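Local structure of fructokinase (Vibrio cholerae serotype O1, 5EYN) at residues Pro150-Ser153 against Ser154-Ala158; Thr189-Arg192 against Ala193-Leu196; Glu206-Leu210 against Thr211-Ser215; Val242-Pro245 against Asn246-Gln249; His283-Ala286 against Thr287-Ala291. The protein catalyses the transfer of a phosphate group from ATP to fructose, as a metal-binding kinase of the PfkB (ribokinase-like) family. All blocks are in the same frame, centred on the assembly; numbering follows the deposited sequence.

Contact 1: residues Pro150-Ser153 against Ser154-Ala158; sequences PSRS and STFAA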
loop_
_atom_site.group_PDB
_atom_site.type_symbol
_atom_site.label_atom_id
_atom_site.label_comp_id
_atom_site.label_asym_id
_atom_site.label_seq_id
_atom_site.Cartn_x
_atom_site.Cartn_y
_atom_site.Cartn_z
ATOM N N PRO A 150 -10.525 -17.208 0.408
ATOM C CA PRO A 150 -11.863 -17.752 0.641
ATOM C C PRO A 150 -13.009 -16.780 0.381
ATOM O O PRO A 150 -14.176 -17.163 0.463
ATOM C CB PRO A 150 -11.827 -18.117 2.129
ATOM C CG PRO A 150 -10.891 -17.097 2.724
ATOM C CD PRO A 150 -9.819 -16.928 1.673
ATOM N N SER A 151 -12.716 -15.513 0.109
ATOM C CA SER A 151 -13.807 -14.558 -0.045
ATOM C C SER A 151 -14.782 -14.967 -1.131
ATOM O O SER A 151 -15.985 -14.792 -0.981
ATOM C CB SER A 151 -13.267 -13.160 -0.311
ATOM O OG SER A 151 -14.338 -12.251 -0.512
ATOM N N ARG A 152 -14.289 -15.530 -2.220
ATOM C CA ARG A 152 -15.159 -15.889 -3.330
ATOM C C ARG A 152 -16.241 -16.871 -2.873
ATOM O O ARG A 152 -17.423 -16.603 -3.000
ATOM C CB ARG A 152 -14.336 -16.471 -4.489
ATOM C CG ARG A 152 -15.202 -16.948 -5.662
ATOM C CD ARG A 152 -14.425 -17.715 -6.712
ATOM N NE ARG A 152 -13.278 -16.987 -7.251
ATOM C CZ ARG A 152 -12.424 -17.489 -8.127
ATOM N NH1 ARG A 152 -12.573 -18.745 -8.545
ATOM N NH2 ARG A 152 -11.414 -16.794 -8.590
ATOM N N SER A 153 -15.828 -17.990 -2.300
ATOM C CA SER A 153 -16.797 -18.964 -1.826
ATOM C C SER A 153 -17.637 -18.421 -0.673
ATOM O O SER A 153 -18.828 -18.725 -0.584
ATOM C CB SER A 153 -16.129 -20.295 -1.462
ATOM O OG SER A 153 -15.119 -20.167 -0.485
ATOM N N SER A 154 -17.052 -17.614 0.206
ATOM C CA SER A 154 -17.831 -17.049 1.306
ATOM C C SER A 154 -18.927 -16.118 0.793
ATOM O O SER A 154 -20.037 -16.107 1.305
ATOM C CB SER A 154 -16.941 -16.282 2.286
ATOM O OG SER A 154 -16.022 -17.148 2.917
ATOM N N THR A 155 -18.609 -15.357 -0.235
ATOM C CA THR A 155 -19.533 -14.390 -0.769
ATOM C C THR A 155 -20.635 -15.099 -1.537
ATOM O O THR A 155 -21.797 -14.749 -1.439
ATOM C CB THR A 155 -18.778 -13.371 -1.650
ATOM O OG1 THR A 155 -17.839 -12.653 -0.842
ATOM C CG2 THR A 155 -19.739 -12.413 -2.259
ATOM N N PHE A 156 -20.284 -16.122 -2.303
ATOM C CA PHE A 156 -21.338 -16.916 -2.935
ATOM C C PHE A 156 -22.268 -17.562 -1.894
ATOM O O PHE A 156 -23.474 -17.665 -2.121
ATOM C CB PHE A 156 -20.773 -17.978 -3.877
ATOM C CG PHE A 156 -20.422 -17.446 -5.235
ATOM C CD1 PHE A 156 -21.403 -16.964 -6.073
ATOM C CD2 PHE A 156 -19.120 -17.485 -5.697
ATOM C CE1 PHE A 156 -21.082 -16.493 -7.329
ATOM C CE2 PHE A 156 -18.804 -17.014 -6.949
ATOM C CZ PHE A 156 -19.781 -16.521 -7.767
ATOM N N ALA A 157 -21.724 -17.983 -0.757
ATOM C CA ALA A 157 -22.563 -18.541 0.302
ATOM C C ALA A 157 -23.475 -17.460 0.860
ATOM O O ALA A 157 -24.645 -17.710 1.105
ATOM C CB ALA A 157 -21.714 -19.158 1.405
ATOM N N ALA A 158 -22.945 -16.256 1.054
ATOM C CA ALA A 158 -23.762 -15.156 1.551
ATOM C C ALA A 158 -24.909 -14.876 0.592
ATOM O O ALA A 158 -26.039 -14.688 1.011
ATOM C CB ALA A 158 -22.928 -13.913 1.754
HETATM O O HOH W 1 -15.537 -19.793 2.186
#
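Thr155 bonds twice to Ser151 near the start of helix 151-165. Thr155 OG1 and Thr155 N each lie 2.8 Å from Ser151 O, and they approach this carbonyl from opposite faces of its plane. The hydroxyl can fold back because OG1 stands beside its own backbone N (chi1 -63°). Further main-chain bonds of the first turns run from Ser154 N to Pro150 O (2.9 Å) and from Phe156 N to Arg152 O (3.0 Å); Pro150 itself follows a cis peptide.

A second polar group gathers round a water molecule, which donates to both Ser153 OG (2.7 Å) and Ser154 OG (2.8 Å) and so ties two consecutive serines together. Each hydroxyl has a further partner, Gln149 for Ser153 and the carbonyl of Leu125 for Ser154.

The main side-chain packing pairs Arg152 with Phe156, which run alongside each other. Methylene CG of Arg152 meets ring atom CE2 of Phe156 at 3.8 Å, while the guanidinium is turned almost at a right angle to the ring (86°). That guanidinium is held by the carbonyls of Leu146 and Ala147 and by a salt bridge to Glu185.

Within the unit strand 138-142, helix 151-165, strand 168-172, Arg152 and Phe156 lie against helix 186-194, Phe156 touching Thr189 and Ala193.

Contact 2: residues Thr189-Arg192 against Ala193-Leu196; sequences TVMR and AVGL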
loop_
_atom_site.group_PDB
_atom_site.type_symbol
_atom_site.label_atom_id
_atom_site.label_comp_id
_atom_site.label_asym_id
_atom_site.label_seq_id
_atom_site.Cartn_x
_atom_site.Cartn_y
_atom_site.Cartn_z
ATOM N N THR A 189 -16.644 -16.574 -13.222
ATOM C CA THR A 189 -17.025 -16.364 -11.826
ATOM C C THR A 189 -18.006 -15.193 -11.709
ATOM O O THR A 189 -19.027 -15.271 -11.028
ATOM C CB THR A 189 -15.789 -16.103 -10.961
ATOM O OG1 THR A 189 -14.894 -17.217 -11.042
ATOM C CG2 THR A 189 -16.164 -15.888 -9.523
ATOM N N VAL A 190 -17.715 -14.114 -12.415
ATOM C CA VAL A 190 -18.601 -12.958 -12.416
ATOM C C VAL A 190 -19.952 -13.332 -13.021
ATOM O O VAL A 190 -20.996 -12.965 -12.473
ATOM C CB VAL A 190 -17.945 -11.786 -13.173
ATOM C CG1 VAL A 190 -18.957 -10.695 -13.472
ATOM C CG2 VAL A 190 -16.762 -11.247 -12.369
ATOM N N MET A 191 -19.962 -14.091 -14.116
ATOM C CA MET A 191 -21.243 -14.424 -14.719
ATOM C C MET A 191 -22.061 -15.364 -13.841
ATOM O O MET A 191 -23.287 -15.326 -13.884
ATOM C CB MET A 191 -21.060 -14.983 -16.128
ATOM C CG MET A 191 -20.523 -13.937 -17.095
ATOM S SD MET A 191 -21.428 -12.373 -17.108
ATOM C CE MET A 191 -22.927 -12.872 -17.931
ATOM N N ARG A 192 -21.403 -16.191 -13.030
ATOM C CA ARG A 192 -22.119 -16.999 -12.048
ATOM C C ARG A 192 -22.883 -16.101 -11.077
ATOM O O ARG A 192 -24.038 -16.379 -10.753
ATOM C CB ARG A 192 -21.144 -17.907 -11.291
ATOM C CG ARG A 192 -21.796 -18.823 -10.263
ATOM C CD ARG A 192 -20.743 -19.597 -9.473
ATOM N NE ARG A 192 -21.310 -20.149 -8.256
ATOM C CZ ARG A 192 -20.612 -20.607 -7.227
ATOM N NH1 ARG A 192 -19.293 -20.597 -7.255
ATOM N NH2 ARG A 192 -21.252 -21.087 -6.167
ATOM N N ALA A 193 -22.257 -15.020 -10.617
ATOM C CA ALA A 193 -22.927 -14.081 -9.730
ATOM C C ALA A 193 -24.039 -13.327 -10.458
ATOM O O ALA A 193 -25.095 -13.077 -9.884
ATOM C CB ALA A 193 -21.928 -13.109 -9.136
ATOM N N VAL A 194 -23.808 -12.936 -11.705
ATOM C CA VAL A 194 -24.856 -12.283 -12.483
ATOM C C VAL A 194 -26.131 -13.148 -12.496
ATOM O O VAL A 194 -27.247 -12.634 -12.403
ATOM C CB VAL A 194 -24.381 -11.998 -13.923
ATOM C CG1 VAL A 194 -25.534 -11.577 -14.816
ATOM C CG2 VAL A 194 -23.300 -10.917 -13.911
ATOM N N GLY A 195 -25.947 -14.460 -12.593
ATOM C CA GLY A 195 -27.063 -15.390 -12.599
ATOM C C GLY A 195 -27.801 -15.543 -11.284
ATOM O O GLY A 195 -28.881 -16.139 -11.248
ATOM N N LEU A 196 -27.246 -14.997 -10.206
ATOM C CA LEU A 196 -27.880 -15.107 -8.893
ATOM C C LEU A 196 -28.612 -13.821 -8.493
ATOM O O LEU A 196 -29.374 -13.804 -7.527
ATOM C CB LEU A 196 -26.825 -15.403 -7.833
ATOM C CG LEU A 196 -26.146 -16.762 -7.982
ATOM C CD1 LEU A 196 -24.929 -16.868 -7.089
ATOM C CD2 LEU A 196 -27.119 -17.902 -7.673
#
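Arg192 brings two flat groups to this turn. Its carbonyl oxygen, Arg192 O, meets Leu196 CG at 3.5 Å, and an extended chain carries its guanidinium to the ring of Phe156 of helix 151-165, a cation-pi contact. Lys163 NZ of that same helix donates a hydrogen bond to the carbonyl of Leu196.

The backbone keeps helical bonding through these residues: Ala193 N binds Thr189 O at 3.3 Å, Val194 N binds Val190 O at 2.9 Å, and Gly195 N binds Met191 O at 3.1 Å.

Apolar packing within the turn joins Met191 and Val194. The two run side by side, with Met191 SD 4.0 Å from Val194 CG2; the methionine chain bends at both chi2 and chi3 to bring the sulfur there. The same CG2 methyl of Val194 lies 3.4 Å from Val190 O and 4.4 Å from Val190 CG1.

Val190, Ala193 and Val194 all press on Phe171 of strand 168-172, the packing of helix on sheet expected in a beta-alpha-beta crossover, here from strand 168-172 to strand 199-203 in the ribokinase-like fold.

Contact 3: residues Glu206-Leu210 against Thr211-Ser215; sequences ELQFL and TGTQS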
loop_
_atom_site.group_PDB
_atom_site.type_symbol
_atom_site.label_atom_id
_atom_site.label_comp_id
_atom_site.label_asym_id
_atom_site.label_seq_id
_atom_site.Cartn_x
_atom_site.Cartn_y
_atom_site.Cartn_z
ATOM N N GLU A 206 -18.218 -2.769 -19.235
ATOM C CA GLU A 206 -18.226 -4.032 -18.514
ATOM C C GLU A 206 -19.194 -5.035 -19.143
ATOM O O GLU A 206 -18.909 -6.225 -19.193
ATOM C CB GLU A 206 -18.565 -3.785 -17.046
ATOM C CG GLU A 206 -17.427 -3.149 -16.293
ATOM C CD GLU A 206 -17.833 -2.545 -14.961
ATOM O OE1 GLU A 206 -16.964 -2.477 -14.080
ATOM O OE2 GLU A 206 -19.003 -2.130 -14.798
ATOM N N LEU A 207 -20.366 -4.575 -19.555
ATOM C CA LEU A 207 -21.345 -5.464 -20.161
ATOM C C LEU A 207 -20.748 -6.081 -21.402
ATOM O O LEU A 207 -20.831 -7.289 -21.606
ATOM C CB LEU A 207 -22.618 -4.705 -20.518
ATOM C CG LEU A 207 -23.639 -5.512 -21.314
ATOM C CD1 LEU A 207 -24.088 -6.718 -20.518
ATOM C CD2 LEU A 207 -24.828 -4.651 -21.696
ATOM N N GLN A 208 -20.120 -5.256 -22.232
ATOM C CA GLN A 208 -19.534 -5.761 -23.468
ATOM C C GLN A 208 -18.379 -6.719 -23.204
ATOM O O GLN A 208 -18.262 -7.745 -23.858
ATOM C CB GLN A 208 -19.098 -4.607 -24.376
ATOM C CG GLN A 208 -20.294 -3.853 -24.917
ATOM C CD GLN A 208 -19.945 -2.754 -25.896
ATOM O OE1 GLN A 208 -18.853 -2.724 -26.475
ATOM N NE2 GLN A 208 -20.885 -1.842 -26.096
ATOM N N PHE A 209 -17.540 -6.388 -22.233
ATOM C CA PHE A 209 -16.407 -7.239 -21.887
ATOM C C PHE A 209 -16.890 -8.601 -21.404
ATOM O O PHE A 209 -16.397 -9.631 -21.830
ATOM C CB PHE A 209 -15.560 -6.577 -20.803
ATOM C CG PHE A 209 -14.393 -7.403 -20.363
ATOM C CD1 PHE A 209 -13.206 -7.383 -21.080
ATOM C CD2 PHE A 209 -14.477 -8.204 -19.241
ATOM C CE1 PHE A 209 -12.133 -8.139 -20.682
ATOM C CE2 PHE A 209 -13.391 -8.963 -18.835
ATOM C CZ PHE A 209 -12.227 -8.931 -19.558
ATOM N N LEU A 210 -17.870 -8.603 -20.516
ATOM C CA LEU A 210 -18.304 -9.849 -19.894
ATOM C C LEU A 210 -19.067 -10.751 -20.842
ATOM O O LEU A 210 -19.122 -11.953 -20.630
ATOM C CB LEU A 210 -19.163 -9.550 -18.672
ATOM C CG LEU A 210 -18.381 -9.018 -17.478
ATOM C CD1 LEU A 210 -19.326 -8.433 -16.441
ATOM C CD2 LEU A 210 -17.500 -10.101 -16.848
ATOM N N THR A 211 -19.656 -10.167 -21.877
ATOM C CA THR A 211 -20.410 -10.924 -22.866
ATOM C C THR A 211 -19.656 -11.102 -24.184
ATOM O O THR A 211 -20.123 -11.813 -25.067
ATOM C CB THR A 211 -21.760 -10.253 -23.164
ATOM O OG1 THR A 211 -21.537 -8.918 -23.633
ATOM C CG2 THR A 211 -22.633 -10.252 -21.919
ATOM N N GLY A 212 -18.500 -10.458 -24.329
ATOM C CA GLY A 212 -17.722 -10.574 -25.553
ATOM C C GLY A 212 -18.408 -9.952 -26.757
ATOM O O GLY A 212 -18.270 -10.430 -27.887
ATOM N N THR A 213 -19.134 -8.867 -26.523
ATOM C CA THR A 213 -19.899 -8.219 -27.574
ATOM C C THR A 213 -19.382 -6.810 -27.843
ATOM O O THR A 213 -18.528 -6.299 -27.120
ATOM C CB THR A 213 -21.390 -8.146 -27.208
ATOM O OG1 THR A 213 -21.549 -7.427 -25.988
ATOM C CG2 THR A 213 -21.980 -9.532 -27.034
ATOM N N GLN A 214 -19.929 -6.180 -28.879
ATOM C CA GLN A 214 -19.445 -4.881 -29.323
ATOM C C GLN A 214 -20.487 -3.783 -29.189
ATOM O O GLN A 214 -20.256 -2.652 -29.617
ATOM C CB GLN A 214 -18.974 -4.969 -30.779
ATOM C CG GLN A 214 -17.832 -5.960 -30.998
ATOM C CD GLN A 214 -16.566 -5.580 -30.248
ATOM O OE1 GLN A 214 -16.204 -4.410 -30.180
ATOM N NE2 GLN A 214 -15.907 -6.569 -29.651
ATOM N N SER A 215 -21.633 -4.107 -28.591
ATOM C CA SER A 215 -22.683 -3.122 -28.387
ATOM C C SER A 215 -23.535 -3.511 -27.191
ATOM O O SER A 215 -23.563 -4.673 -26.786
ATOM C CB SER A 215 -23.570 -3.025 -29.620
ATOM O OG SER A 215 -24.390 -4.171 -29.735
#
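Leu207 O is gripped twice by Thr211, through OG1 at 2.7 Å and through the backbone N at 3.1 Å, the two donors arriving from opposite faces of the carbonyl plane. Thr211 OG1 can turn back onto the helix because it lies between its own N and carbonyl carbon (chi1 58°). It also accepts from Thr213 OG1 at 2.8 Å, so a short relay of hydroxyls runs from the loop into the last helical turn.

Helix 204-211 closes in a Schellman motif. Gly212, with positive phi, is the C' residue; Thr213 N reaches Gln208 O at 3.0 Å, in the carbonyl plane and on a lone pair, while the bond from Gly212 N to Phe209 O is weak.

Beyond these bonds, Gln208 spans the turn with an extended chain. Its CB is 3.3 Å from Thr213 O. Its amide lies nearly parallel over the face of the Gln214-Ser215 peptide, with Gln208 CD 3.5 Å from Ser215 N. Ser215 in turn is the N-cap of helix 216-222, its OG capping the backbone N of Glu218. Among apolar atoms, Leu207 CD1 meets Thr211 CG2 at 4.1 Å; Leu207 continues onto Phe202 of strand 199-203, and Thr211 onto Ala222.

Contact 4: residues Val242-Pro245 against Asn246-Gln249; sequences VATP and NSQQ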
loop_
_atom_site.group_PDB
_atom_site.type_symbol
_atom_site.label_atom_id
_atom_site.label_comp_id
_atom_site.label_asym_id
_atom_site.label_seq_id
_atom_site.Cartn_x
_atom_site.Cartn_y
_atom_site.Cartn_z
ATOM N N VAL A 242 -32.176 1.192 -18.743
ATOM C CA VAL A 242 -32.886 0.374 -17.773
ATOM C C VAL A 242 -33.593 -0.743 -18.527
ATOM O O VAL A 242 -34.399 -0.480 -19.411
ATOM C CB VAL A 242 -33.913 1.219 -17.005
ATOM C CG1 VAL A 242 -34.632 0.376 -15.975
ATOM C CG2 VAL A 242 -33.241 2.424 -16.347
ATOM N N ALA A 243 -33.236 -1.982 -18.210
ATOM C CA ALA A 243 -33.781 -3.138 -18.906
ATOM C C ALA A 243 -34.507 -4.042 -17.918
ATOM O O ALA A 243 -33.913 -4.572 -16.974
ATOM C CB ALA A 243 -32.682 -3.915 -19.620
ATOM N N THR A 244 -35.803 -4.184 -18.146
ATOM C CA THR A 244 -36.657 -5.067 -17.369
ATOM C C THR A 244 -37.370 -5.947 -18.385
ATOM O O THR A 244 -37.229 -5.738 -19.573
ATOM C CB THR A 244 -37.648 -4.260 -16.536
ATOM O OG1 THR A 244 -38.371 -3.382 -17.400
ATOM C CG2 THR A 244 -36.904 -3.456 -15.485
ATOM N N PRO A 245 -38.123 -6.960 -17.935
ATOM C CA PRO A 245 -38.700 -7.842 -18.956
ATOM C C PRO A 245 -39.554 -7.101 -19.997
ATOM O O PRO A 245 -40.468 -6.345 -19.679
ATOM C CB PRO A 245 -39.535 -8.823 -18.132
ATOM C CG PRO A 245 -38.811 -8.887 -16.822
ATOM C CD PRO A 245 -38.304 -7.489 -16.574
ATOM N N ASN A 246 -39.192 -7.318 -21.254
ATOM C CA ASN A 246 -39.869 -6.740 -22.399
ATOM C C ASN A 246 -39.859 -5.214 -22.440
ATOM O O ASN A 246 -40.682 -4.603 -23.106
ATOM C CB ASN A 246 -41.288 -7.300 -22.468
ATOM C CG ASN A 246 -41.294 -8.805 -22.405
ATOM O OD1 ASN A 246 -40.441 -9.460 -23.005
ATOM N ND2 ASN A 246 -42.209 -9.359 -21.642
ATOM N N SER A 247 -38.894 -4.592 -21.763
ATOM C CA SER A 247 -38.810 -3.135 -21.768
ATOM C C SER A 247 -37.375 -2.655 -21.635
ATOM O O SER A 247 -36.614 -3.152 -20.814
ATOM C CB SER A 247 -39.671 -2.571 -20.636
ATOM O OG SER A 247 -39.585 -1.162 -20.556
ATOM N N GLN A 248 -37.012 -1.691 -22.474
ATOM C CA GLN A 248 -35.735 -0.986 -22.360
ATOM C C GLN A 248 -36.039 0.493 -22.461
ATOM O O GLN A 248 -36.844 0.912 -23.292
ATOM C CB GLN A 248 -34.769 -1.357 -23.486
ATOM C CG GLN A 248 -34.251 -2.781 -23.463
ATOM C CD GLN A 248 -33.223 -3.018 -24.554
ATOM O OE1 GLN A 248 -32.612 -2.073 -25.056
ATOM N NE2 GLN A 248 -33.030 -4.278 -24.927
ATOM N N GLN A 249 -35.382 1.278 -21.623
ATOM C CA GLN A 249 -35.598 2.701 -21.591
ATOM C C GLN A 249 -34.349 3.412 -21.110
ATOM O O GLN A 249 -33.747 3.004 -20.125
ATOM C CB GLN A 249 -36.725 2.971 -20.621
ATOM C CG GLN A 249 -37.171 4.370 -20.567
ATOM C CD GLN A 249 -38.410 4.478 -19.731
ATOM O OE1 GLN A 249 -39.144 3.497 -19.568
ATOM N NE2 GLN A 249 -38.646 5.653 -19.165
HETATM O O HOH W 2 -37.222 -0.827 -18.630
#
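Val242 O is held by two donors: Gln249 N at 3.0 Å and a water molecule at 2.9 Å. The CA-H of Gln248 adds a softer contact, with Gln248 CA 3.3 Å from Val242 O. The water is also hydrogen-bonded to Thr244 OG1 and Ser247 OG, each at 3.1 Å, and so bridges one strand to the other on the face shared by Val242, Thr244, Ser247 and Gln249. Thr244 OG1 lies between its backbone N and carbonyl carbon (chi1 55°), which brings it to 3.6 Å from Ser247 CB. Thr244 OG1 also makes a weak hydrogen bond with Gln285 of helix 285-302.

Between the main chains the ladder is regular. Val242 pairs with Gln249 and Thr244 with Ser247 as hydrogen-bonded pairs, the shortest bond being Val242 N to Gln249 O at 2.8 Å; Ala243 and Gln248 form the non-hydrogen-bonded pair between them. The bond from Ser247 N to Thr244 O, 3.0 Å long, closes the turn.

Pro245 and Asn246 occupy the two corners of this type II turn, and Asn246 takes the positive phi (61°) expected at the second corner of such a turn. The result is a tight antiparallel beta hairpin, joining strand 240-244 to strand 247-251, the outermost strand on this side of the large mixed sheet within the chain.

Contact 5: residues His283-Ala286 against Thr287-Ala291; sequences HNQA and TILDA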
loop_
_atom_site.group_PDB
_atom_site.type_symbol
_atom_site.label_atom_id
_atom_site.label_comp_id
_atom_site.label_asym_id
_atom_site.label_seq_id
_atom_site.Cartn_x
_atom_site.Cartn_y
_atom_site.Cartn_z
ATOM N N HIS A 283 -40.224 -3.961 -7.432
ATOM C CA HIS A 283 -40.376 -4.435 -8.805
ATOM C C HIS A 283 -41.235 -3.517 -9.669
ATOM O O HIS A 283 -41.278 -3.659 -10.889
ATOM C CB HIS A 283 -41.015 -5.823 -8.830
ATOM C CG HIS A 283 -40.196 -6.883 -8.166
ATOM N ND1 HIS A 283 -40.454 -7.325 -6.888
ATOM C CD2 HIS A 283 -39.120 -7.580 -8.596
ATOM C CE1 HIS A 283 -39.575 -8.255 -6.560
ATOM N NE2 HIS A 283 -38.754 -8.429 -7.580
ATOM N N ASN A 284 -41.926 -2.582 -9.043
ATOM C CA ASN A 284 -42.846 -1.723 -9.767
ATOM C C ASN A 284 -42.070 -0.814 -10.723
ATOM O O ASN A 284 -41.056 -0.223 -10.353
ATOM C CB ASN A 284 -43.651 -0.894 -8.773
ATOM C CG ASN A 284 -44.505 0.142 -9.446
ATOM O OD1 ASN A 284 -44.042 1.240 -9.743
ATOM N ND2 ASN A 284 -45.766 -0.195 -9.687
ATOM N N GLN A 285 -42.549 -0.694 -11.956
ATOM C CA GLN A 285 -41.786 0.018 -12.972
ATOM C C GLN A 285 -41.592 1.498 -12.604
ATOM O O GLN A 285 -40.505 2.029 -12.783
ATOM C CB GLN A 285 -42.426 -0.157 -14.353
ATOM C CG GLN A 285 -41.488 0.137 -15.526
ATOM C CD GLN A 285 -40.293 -0.821 -15.621
ATOM O OE1 GLN A 285 -40.199 -1.811 -14.889
ATOM N NE2 GLN A 285 -39.377 -0.520 -16.529
ATOM N N ALA A 286 -42.615 2.144 -12.047
ATOM C CA ALA A 286 -42.491 3.542 -11.640
ATOM C C ALA A 286 -41.436 3.701 -10.553
ATOM O O ALA A 286 -40.664 4.657 -10.554
ATOM C CB ALA A 286 -43.831 4.077 -11.151
ATOM N N THR A 287 -41.418 2.762 -9.614
ATOM C CA THR A 287 -40.437 2.777 -8.542
ATOM C C THR A 287 -39.027 2.641 -9.117
ATOM O O THR A 287 -38.109 3.345 -8.719
ATOM C CB THR A 287 -40.706 1.626 -7.554
ATOM O OG1 THR A 287 -41.973 1.831 -6.929
ATOM C CG2 THR A 287 -39.631 1.539 -6.482
ATOM N N ILE A 288 -38.846 1.706 -10.037
ATOM C CA ILE A 288 -37.537 1.494 -10.633
ATOM C C ILE A 288 -37.077 2.743 -11.386
ATOM O O ILE A 288 -35.928 3.169 -11.250
ATOM C CB ILE A 288 -37.573 0.275 -11.553
ATOM C CG1 ILE A 288 -37.661 -0.985 -10.695
ATOM C CG2 ILE A 288 -36.364 0.239 -12.477
ATOM C CD1 ILE A 288 -37.917 -2.237 -11.484
ATOM N N LEU A 289 -37.947 3.321 -12.203
ATOM C CA LEU A 289 -37.506 4.454 -13.011
ATOM C C LEU A 289 -37.166 5.659 -12.140
ATOM O O LEU A 289 -36.215 6.388 -12.420
ATOM C CB LEU A 289 -38.567 4.818 -14.044
ATOM C CG LEU A 289 -38.796 3.771 -15.134
ATOM C CD1 LEU A 289 -39.997 4.178 -15.958
ATOM C CD2 LEU A 289 -37.577 3.606 -16.026
ATOM N N ASP A 290 -37.947 5.874 -11.087
ATOM C CA ASP A 290 -37.634 6.920 -10.112
ATOM C C ASP A 290 -36.311 6.629 -9.388
ATOM O O ASP A 290 -35.512 7.540 -9.143
ATOM C CB ASP A 290 -38.781 7.040 -9.099
ATOM C CG ASP A 290 -38.451 7.971 -7.957
ATOM O OD1 ASP A 290 -38.654 9.184 -8.118
ATOM O OD2 ASP A 290 -37.988 7.502 -6.900
ATOM N N ALA A 291 -36.070 5.368 -9.046
ATOM C CA ALA A 291 -34.822 5.005 -8.371
ATOM C C ALA A 291 -33.620 5.292 -9.257
ATOM O O ALA A 291 -32.585 5.737 -8.765
ATOM C CB ALA A 291 -34.831 3.544 -7.951
#
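Asn284 crosses Thr287 at about a right angle, and its side chain can be followed outward along the first turn of helix 285-302. CB of Asn284 lies 3.7 Å from Thr287 OG1, and CG of Asn284 is 3.9 Å from the same hydroxyl. With CG placed anti to the backbone N (chi1 173°), the amide swings over the open end of the helix. At the tip, Asn284 OD1 accepts from Thr287 N at 3.0 Å, in the plane of the amide and on a lone pair, with an N-H...O angle of 155°. Thr287 OG1 is near too, 3.5 Å from Asn284 OD1. The same oxygen takes a weak, more bent bond from Ala286 N. Asn284 is thus a classical N-cap, its side chain standing in for the carbonyl that a preceding turn would have supplied.

The main chain takes over at once, with Ile288 N bonded to Asn284 O at 3.0 Å and Leu289 N to Gln285 O at 2.9 Å. Ile288 CD1 reaches back to His283 O at 3.7 Å, and Leu289 CG lies 3.4 Å from Gln285 O. Gln285, bent at chi2, crosses Ile288 obliquely.

Further along, CB of Asp290 lies near Ala286 O, while its carboxylate forms a salt bridge with Arg275 of helix 264-278.

Chemically, the cap gives amide hydrogens of the first turn an acceptor although no earlier turn exists, and the partial negative charge of OD1 would be expected to suit the positive end of the helix dipole.

In the fold
Contacts 1, 2 and 3 are partly buried, 1 and 2 with more buried residues; 4 and 5 lie at the surface. Contacts 1 and 2 belong to two helices that meet through Phe156. Contact 2 passes on to contact 3 through Leu210, packed against Val190 and Met191, whereas contact 1 stays clear of contact 3 by about 11 Å between nearest atoms. Contacts 4 and 5 form a separate pair, Val242 lying on Ile288 and Gln249 on Leu289. Chemistry follows position: contact 2, at the C-terminal end of its helix, packs mainly through apolar side chains; the helix starts of 1 and 5 and the helix end of 3 rely on side-chain hydroxyls or an amide; the hairpin of contact 4 relies on its backbone ladder and a water.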